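Local atomic coordinates of phospholipase A1 (Streptomyces albidoflavus, PDB entry 4HYQ), a protein that hydrolyses glycerophospholipids, as a phospholipase A1 of the GDSL-like (SGNH hydrolase) family, releasing the fatty acid from the sn-1 position. Residues Asp60-Asn63 against Lys64-Pro68; Ala192-Gly195 against His196-Cys199. One frame throughout, in Å; residues are numbered along the deposited sequence.

Contact 1 (Asp60-Asn63 against Lys64-Pro68); sequences DVLN and KQMGP
Leu62 and Met66 lie side by side and point the same way, four residues apart, and their meeting is made by the ends of the chains: CD2 of Leu62 sits 3.7 Å from CE of Met66. The thioether gets there by folding back. Its CG stands beside the backbone N (chi1 -51°), and further bends at chi2 and chi3 turn the methyl toward the leucine. On the way, Met66 CG passes 3.1 Å from the carbonyl O of Val61 and 3.3 Å from that of Leu62, the methylene lying against two carbonyl oxygens. Val61 CG1 is a looser neighbour of the sulfur. Gln127 of helix 117-131 touches both Leu62 and Met66, while Val124 of the same helix packs on Val61.

Gln65 crosses Val61 at a slant. Its chain is extended beyond CG, and its amide passes across the valine, OE1 3.9 Å from CG2. Both amide atoms have partners elsewhere; OE1 accepts a hydrogen bond from Gly9 N, which ties this buried amide to the end of strand 4-9.

The backbone bonds show the helix becoming less regular. Lys64 N donates to Asp60 O at 2.7 Å with an N-H...O angle of 161°, whereas Gln65 N reaches Val61 O at 3.0 Å and only 143°, from above the carbonyl plane; a wider pi-type turn spans 61-63. Asp60 turns its carboxylate back along the chain, where OD2 accepts from Val57 N. Residues 66-68 keep helical angles without the regular bonds, and Lys131 NZ is hydrogen-bonded to the carbonyls of Met66 and Gly67. These features belong to the C-terminal part of a short helix, 58-65, packed between helix 117-131 and the parallel sheet of an SGNH-hydrolase alpha/beta fold.

Contact 2 (Ala192-Gly195 against His196-Cys199); sequences AFTG and HEIC
His196 meets Phe193 through its backbone: His196 N donates to Phe193 O at 2.8 Å, with an N-H...O angle of 142° and the donor standing above the carbonyl plane. Its CB lies 3.4 Å from the same oxygen, a van der Waals approach beside the hydrogen bond. With CG beside the backbone N and anti to the carbonyl carbon, the imidazole lies alongside the turn, and the carbonyl carbon of Gly195 is over one of its faces, 3.4 Å from CG. Ala192 O approaches the ring at its edge, 4.1 Å from CD2. ND1 is satisfied beyond the turn by the carbonyl O of Asp202, and Trp204 stacks on the imidazole while meeting the Phe193 ring edge-to-face.

The bond from His196 N to Phe193 O closes a type II beta turn running from Phe193 to His196. The backbone angles bear out the type: Thr194 has a phi of -63° with an extended psi, and Gly195, at a phi of 91°, has the positive value that the third position of a type II turn favours in glycine.

Glu197 follows and curls back on this turn. A bend at chi2 brings the carboxylate to the N-H side of the Thr194-Gly195 peptide, where OE1 accepts a hydrogen bond from Gly195 N at 2.8 Å, met from above the carboxylate plane. The other oxygen, OE2, rests 3.4 Å from Thr194 CA. The carboxylate is buried and also lies close to Phe193 O, which is 3.3 Å from CD; the donated N-H probably offsets part of the electrostatic cost of that proximity. Ile198 then leads away from the turn, its backbone hydrogen-bonded to Phe145 and Lys147, and the sulfur of Cys199 forms a disulfide with Cys152.

Overall arrangement
Both contacts are local, and they come in series along the chain: 60-68 closes well before 192-199 opens. Their centres are 31 Å apart and their nearest atoms about 19 Å apart, on opposite sides of the chain's centre. They can be placed relative to the same five-stranded parallel sheet, ordered 47-50, 4-9, 73-79, 136-140, 185-187, though neither belongs to it. Contact 1 lies in the C-terminal part of helix 58-65 and the residues after it; contact 2 follows edge strand 185-187 and helix 189-192. Thus one lies within the connection from strand 47-50 to strand 73-79, while the other begins the long loop leading to helix 221-235.

Contact 1 (Asp60-Asn63 against Lys64-Pro68)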
ATOM      1  N   ASP A  60       3.399 -11.028   8.768  1.00 11.98           N
ATOM      2  CA  ASP A  60       2.317 -10.588   9.646  1.00 12.49           C
ATOM      3  C   ASP A  60       0.965 -10.900   9.017  1.00 12.29           C
ATOM      4  O   ASP A  60       0.007 -11.213   9.725  1.00 13.98           O
ATOM      5  CB  ASP A  60       2.346  -9.072   9.911  1.00 14.01           C
ATOM      6  CG  ASP A  60       3.558  -8.624  10.705  1.00 14.93           C
ATOM      7  OD1 ASP A  60       4.107  -9.414  11.507  1.00 17.03           O
ATOM      8  OD2 ASP A  60       3.954  -7.454  10.532  1.00 14.39           O
ATOM      9  N   VAL A  61       0.866 -10.783   7.695  1.00 11.66           N
ATOM     10  CA  VAL A  61      -0.409 -11.069   7.041  1.00 11.21           C
ATOM     11  C   VAL A  61      -0.723 -12.547   7.276  1.00 11.06           C
ATOM     12  O   VAL A  61      -1.839 -12.895   7.658  1.00 12.08           O
ATOM     13  CB  VAL A  61      -0.354 -10.761   5.521  1.00  9.75           C
ATOM     14  CG1 VAL A  61      -1.655 -11.181   4.849  1.00 12.11           C
ATOM     15  CG2 VAL A  61      -0.132  -9.261   5.322  1.00 10.21           C
ATOM     16  N   LEU A  62       0.278 -13.399   7.086  1.00 11.59           N
ATOM     17  CA  LEU A  62       0.108 -14.841   7.283  1.00 14.61           C
ATOM     18  C   LEU A  62      -0.215 -15.209   8.731  1.00 17.37           C
ATOM     19  O   LEU A  62      -1.069 -16.059   8.989  1.00 17.53           O
ATOM     20  CB  LEU A  62       1.373 -15.579   6.859  1.00 16.18           C
ATOM     21  CG  LEU A  62       1.714 -15.597   5.367  1.00 17.14           C
ATOM     22  CD1 LEU A  62       3.152 -16.053   5.175  1.00 20.76           C
ATOM     23  CD2 LEU A  62       0.744 -16.514   4.629  1.00 21.53           C
ATOM     24  N   ASN A  63       0.466 -14.558   9.672  1.00 17.92           N
ATOM     25  CA  ASN A  63       0.273 -14.839  11.097  1.00 19.70           C
ATOM     26  C   ASN A  63      -0.932 -14.194  11.778  1.00 21.00           C
ATOM     27  O   ASN A  63      -1.616 -14.832  12.584  1.00 24.65           O
ATOM     28  CB  ASN A  63       1.528 -14.428  11.893  1.00 20.09           C
ATOM     29  CG  ASN A  63       2.705 -15.356  11.676  1.00 21.35           C
ATOM     30  OD1 ASN A  63       2.561 -16.578  11.663  1.00 24.04           O
ATOM     31  ND2 ASN A  63       3.892 -14.778  11.536  1.00 23.05           N
ATOM     32  N   LYS A  64      -1.192 -12.927  11.473  1.00 21.30           N
ATOM     33  CA  LYS A  64      -2.261 -12.189  12.136  1.00 19.94           C
ATOM     34  C   LYS A  64      -3.507 -11.830  11.370  1.00 18.96           C
ATOM     35  O   LYS A  64      -4.515 -11.445  11.971  1.00 18.66           O
ATOM     36  CB  LYS A  64      -1.720 -10.864  12.665  1.00 21.14           C
ATOM     37  CG  LYS A  64      -0.585 -10.978  13.634  1.00 24.59           C
ATOM     38  CD  LYS A  64      -0.538  -9.748  14.505  1.00 27.77           C
ATOM     39  CE  LYS A  64      -1.803  -9.666  15.363  1.00 28.53           C
ATOM     40  NZ  LYS A  64      -1.792  -8.492  16.247  1.00 29.55           N
ATOM     41  N   GLN A  65      -3.453 -11.926  10.053  1.00 16.13           N
ATOM     42  CA  GLN A  65      -4.577 -11.465   9.274  1.00 13.63           C
ATOM     43  C   GLN A  65      -5.432 -12.472   8.529  1.00 13.95           C
ATOM     44  O   GLN A  65      -6.486 -12.108   8.024  1.00 14.02           O
ATOM     45  CB  GLN A  65      -4.062 -10.413   8.281  1.00 12.71           C
ATOM     46  CG  GLN A  65      -3.299  -9.265   8.954  1.00 12.62           C
ATOM     47  CD  GLN A  65      -2.928  -8.168   7.976  1.00 12.78           C
ATOM     48  OE1 GLN A  65      -3.529  -8.053   6.902  1.00 10.75           O
ATOM     49  NE2 GLN A  65      -1.962  -7.333   8.352  1.00 10.91           N
ATOM     50  N   MET A  66      -5.003 -13.726   8.488  1.00 13.61           N
ATOM     51  CA  MET A  66      -5.730 -14.747   7.738  1.00 13.80           C
ATOM     52  C   MET A  66      -7.008 -15.300   8.352  1.00 14.12           C
ATOM     53  O   MET A  66      -7.840 -15.882   7.657  1.00 12.53           O
ATOM     54  CB  MET A  66      -4.786 -15.901   7.465  1.00 15.85           C
ATOM     55  CG  MET A  66      -3.490 -15.458   6.867  1.00 18.67           C
ATOM     56  SD  MET A  66      -3.706 -15.067   5.147  1.00 23.39           S
ATOM     57  CE  MET A  66      -2.936 -16.265   4.519  1.00 10.95           C
ATOM     58  N   GLY A  67      -7.168 -15.117   9.653  1.00 13.24           N
ATOM     59  CA  GLY A  67      -8.340 -15.647  10.332  1.00 14.69           C
ATOM     60  C   GLY A  67      -9.720 -15.463   9.720  1.00 13.70           C
ATOM     61  O   GLY A  67     -10.481 -16.439   9.632  1.00 15.49           O
ATOM     62  N   PRO A  68     -10.093 -14.244   9.290  1.00 11.55           N
ATOM     63  CA  PRO A  68     -11.423 -14.029   8.709  1.00 11.40           C
ATOM     64  C   PRO A  68     -11.682 -14.633   7.332  1.00 11.15           C
ATOM     65  O   PRO A  68     -12.819 -14.650   6.886  1.00 11.84           O
ATOM     66  CB  PRO A  68     -11.585 -12.507   8.676  1.00 12.08           C
ATOM     67  CG  PRO A  68     -10.344 -11.936   9.320  1.00 12.24           C
ATOM     68  CD  PRO A  68      -9.295 -13.006   9.334  1.00 11.44           C
TER

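Contact 2 (Ala192-Gly195 against His196-Cys199)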
ATOM      1  N   ALA A 192      -3.491   5.867 -10.974  1.00 13.69           N
ATOM      2  CA  ALA A 192      -4.527   6.691 -10.358  1.00 14.40           C
ATOM      3  C   ALA A 192      -3.968   7.931  -9.663  1.00 14.58           C
ATOM      4  O   ALA A 192      -4.637   8.967  -9.612  1.00 16.04           O
ATOM      5  CB  ALA A 192      -5.335   5.855  -9.350  1.00 15.98           C
ATOM      6  N   PHE A 193      -2.753   7.830  -9.129  1.00 14.58           N
ATOM      7  CA  PHE A 193      -2.135   8.954  -8.423  1.00 14.36           C
ATOM      8  C   PHE A 193      -1.300   9.872  -9.308  1.00 15.64           C
ATOM      9  O   PHE A 193      -0.708  10.838  -8.824  1.00 16.10           O
ATOM     10  CB  PHE A 193      -1.267   8.450  -7.254  1.00 11.85           C
ATOM     11  CG  PHE A 193      -2.032   8.254  -5.971  1.00 12.55           C
ATOM     12  CD1 PHE A 193      -3.033   7.293  -5.877  1.00 11.37           C
ATOM     13  CD2 PHE A 193      -1.759   9.048  -4.856  1.00 12.21           C
ATOM     14  CE1 PHE A 193      -3.764   7.131  -4.688  1.00 12.69           C
ATOM     15  CE2 PHE A 193      -2.481   8.894  -3.665  1.00 12.13           C
ATOM     16  CZ  PHE A 193      -3.480   7.935  -3.581  1.00 11.48           C
ATOM     17  N   THR A 194      -1.260   9.593 -10.605  1.00 17.16           N
ATOM     18  CA  THR A 194      -0.483  10.431 -11.510  1.00 18.79           C
ATOM     19  C   THR A 194      -1.066  11.839 -11.494  1.00 17.98           C
ATOM     20  O   THR A 194      -2.257  12.031 -11.733  1.00 20.35           O
ATOM     21  CB  THR A 194      -0.496   9.848 -12.939  1.00 19.73           C
ATOM     22  OG1 THR A 194       0.180   8.584 -12.936  1.00 21.32           O
ATOM     23  CG2 THR A 194       0.217  10.800 -13.914  1.00 20.77           C
ATOM     24  N   GLY A 195      -0.217  12.822 -11.197  1.00 18.73           N
ATOM     25  CA  GLY A 195      -0.666  14.200 -11.117  1.00 17.98           C
ATOM     26  C   GLY A 195      -1.095  14.567  -9.708  1.00 17.59           C
ATOM     27  O   GLY A 195      -1.574  15.676  -9.454  1.00 18.11           O
ATOM     28  N   HIS A 196      -0.911  13.630  -8.779  1.00 16.68           N
ATOM     29  CA  HIS A 196      -1.287  13.829  -7.381  1.00 16.53           C
ATOM     30  C   HIS A 196      -0.182  13.380  -6.425  1.00 15.49           C
ATOM     31  O   HIS A 196      -0.448  13.047  -5.275  1.00 15.17           O
ATOM     32  CB  HIS A 196      -2.571  13.048  -7.067  1.00 17.44           C
ATOM     33  CG  HIS A 196      -3.765  13.520  -7.835  1.00 20.73           C
ATOM     34  ND1 HIS A 196      -4.359  14.747  -7.611  1.00 21.85           N
ATOM     35  CD2 HIS A 196      -4.470  12.938  -8.831  1.00 20.97           C
ATOM     36  CE1 HIS A 196      -5.378  14.897  -8.437  1.00 21.95           C
ATOM     37  NE2 HIS A 196      -5.468  13.812  -9.190  1.00 21.90           N
ATOM     38  N   GLU A 197       1.051  13.357  -6.917  1.00 15.51           N
ATOM     39  CA  GLU A 197       2.199  12.978  -6.109  1.00 15.09           C
ATOM     40  C   GLU A 197       2.706  14.208  -5.353  1.00 14.82           C
ATOM     41  O   GLU A 197       2.169  15.303  -5.506  1.00 14.01           O
ATOM     42  CB  GLU A 197       3.316  12.432  -7.003  1.00 16.72           C
ATOM     43  CG  GLU A 197       2.909  11.250  -7.851  1.00 20.42           C
ATOM     44  CD  GLU A 197       2.485  11.648  -9.255  1.00 22.63           C
ATOM     45  OE1 GLU A 197       2.012  12.791  -9.448  1.00 23.15           O
ATOM     46  OE2 GLU A 197       2.618  10.805 -10.164  1.00 25.95           O
ATOM     47  N   ILE A 198       3.721  14.023  -4.517  1.00 14.20           N
ATOM     48  CA  ILE A 198       4.297  15.150  -3.782  1.00 14.27           C
ATOM     49  C   ILE A 198       4.981  16.022  -4.833  1.00 15.98           C
ATOM     50  O   ILE A 198       5.640  15.507  -5.734  1.00 15.77           O
ATOM     51  CB  ILE A 198       5.331  14.661  -2.750  1.00 14.67           C
ATOM     52  CG1 ILE A 198       4.625  13.818  -1.697  1.00 14.55           C
ATOM     53  CG2 ILE A 198       6.054  15.855  -2.099  1.00 14.93           C
ATOM     54  CD1 ILE A 198       5.566  12.948  -0.882  1.00 14.00           C
ATOM     55  N   CYS A 199       4.799  17.333  -4.711  1.00 18.19           N
ATOM     56  CA  CYS A 199       5.358  18.322  -5.633  1.00 20.82           C
ATOM     57  C   CYS A 199       4.497  18.490  -6.878  1.00 21.78           C
ATOM     58  O   CYS A 199       4.845  19.260  -7.773  1.00 21.94           O
ATOM     59  CB  CYS A 199       6.785  17.949  -6.055  1.00 23.99           C
ATOM     60  SG  CYS A 199       7.987  17.816  -4.688  1.00 27.87           S
TER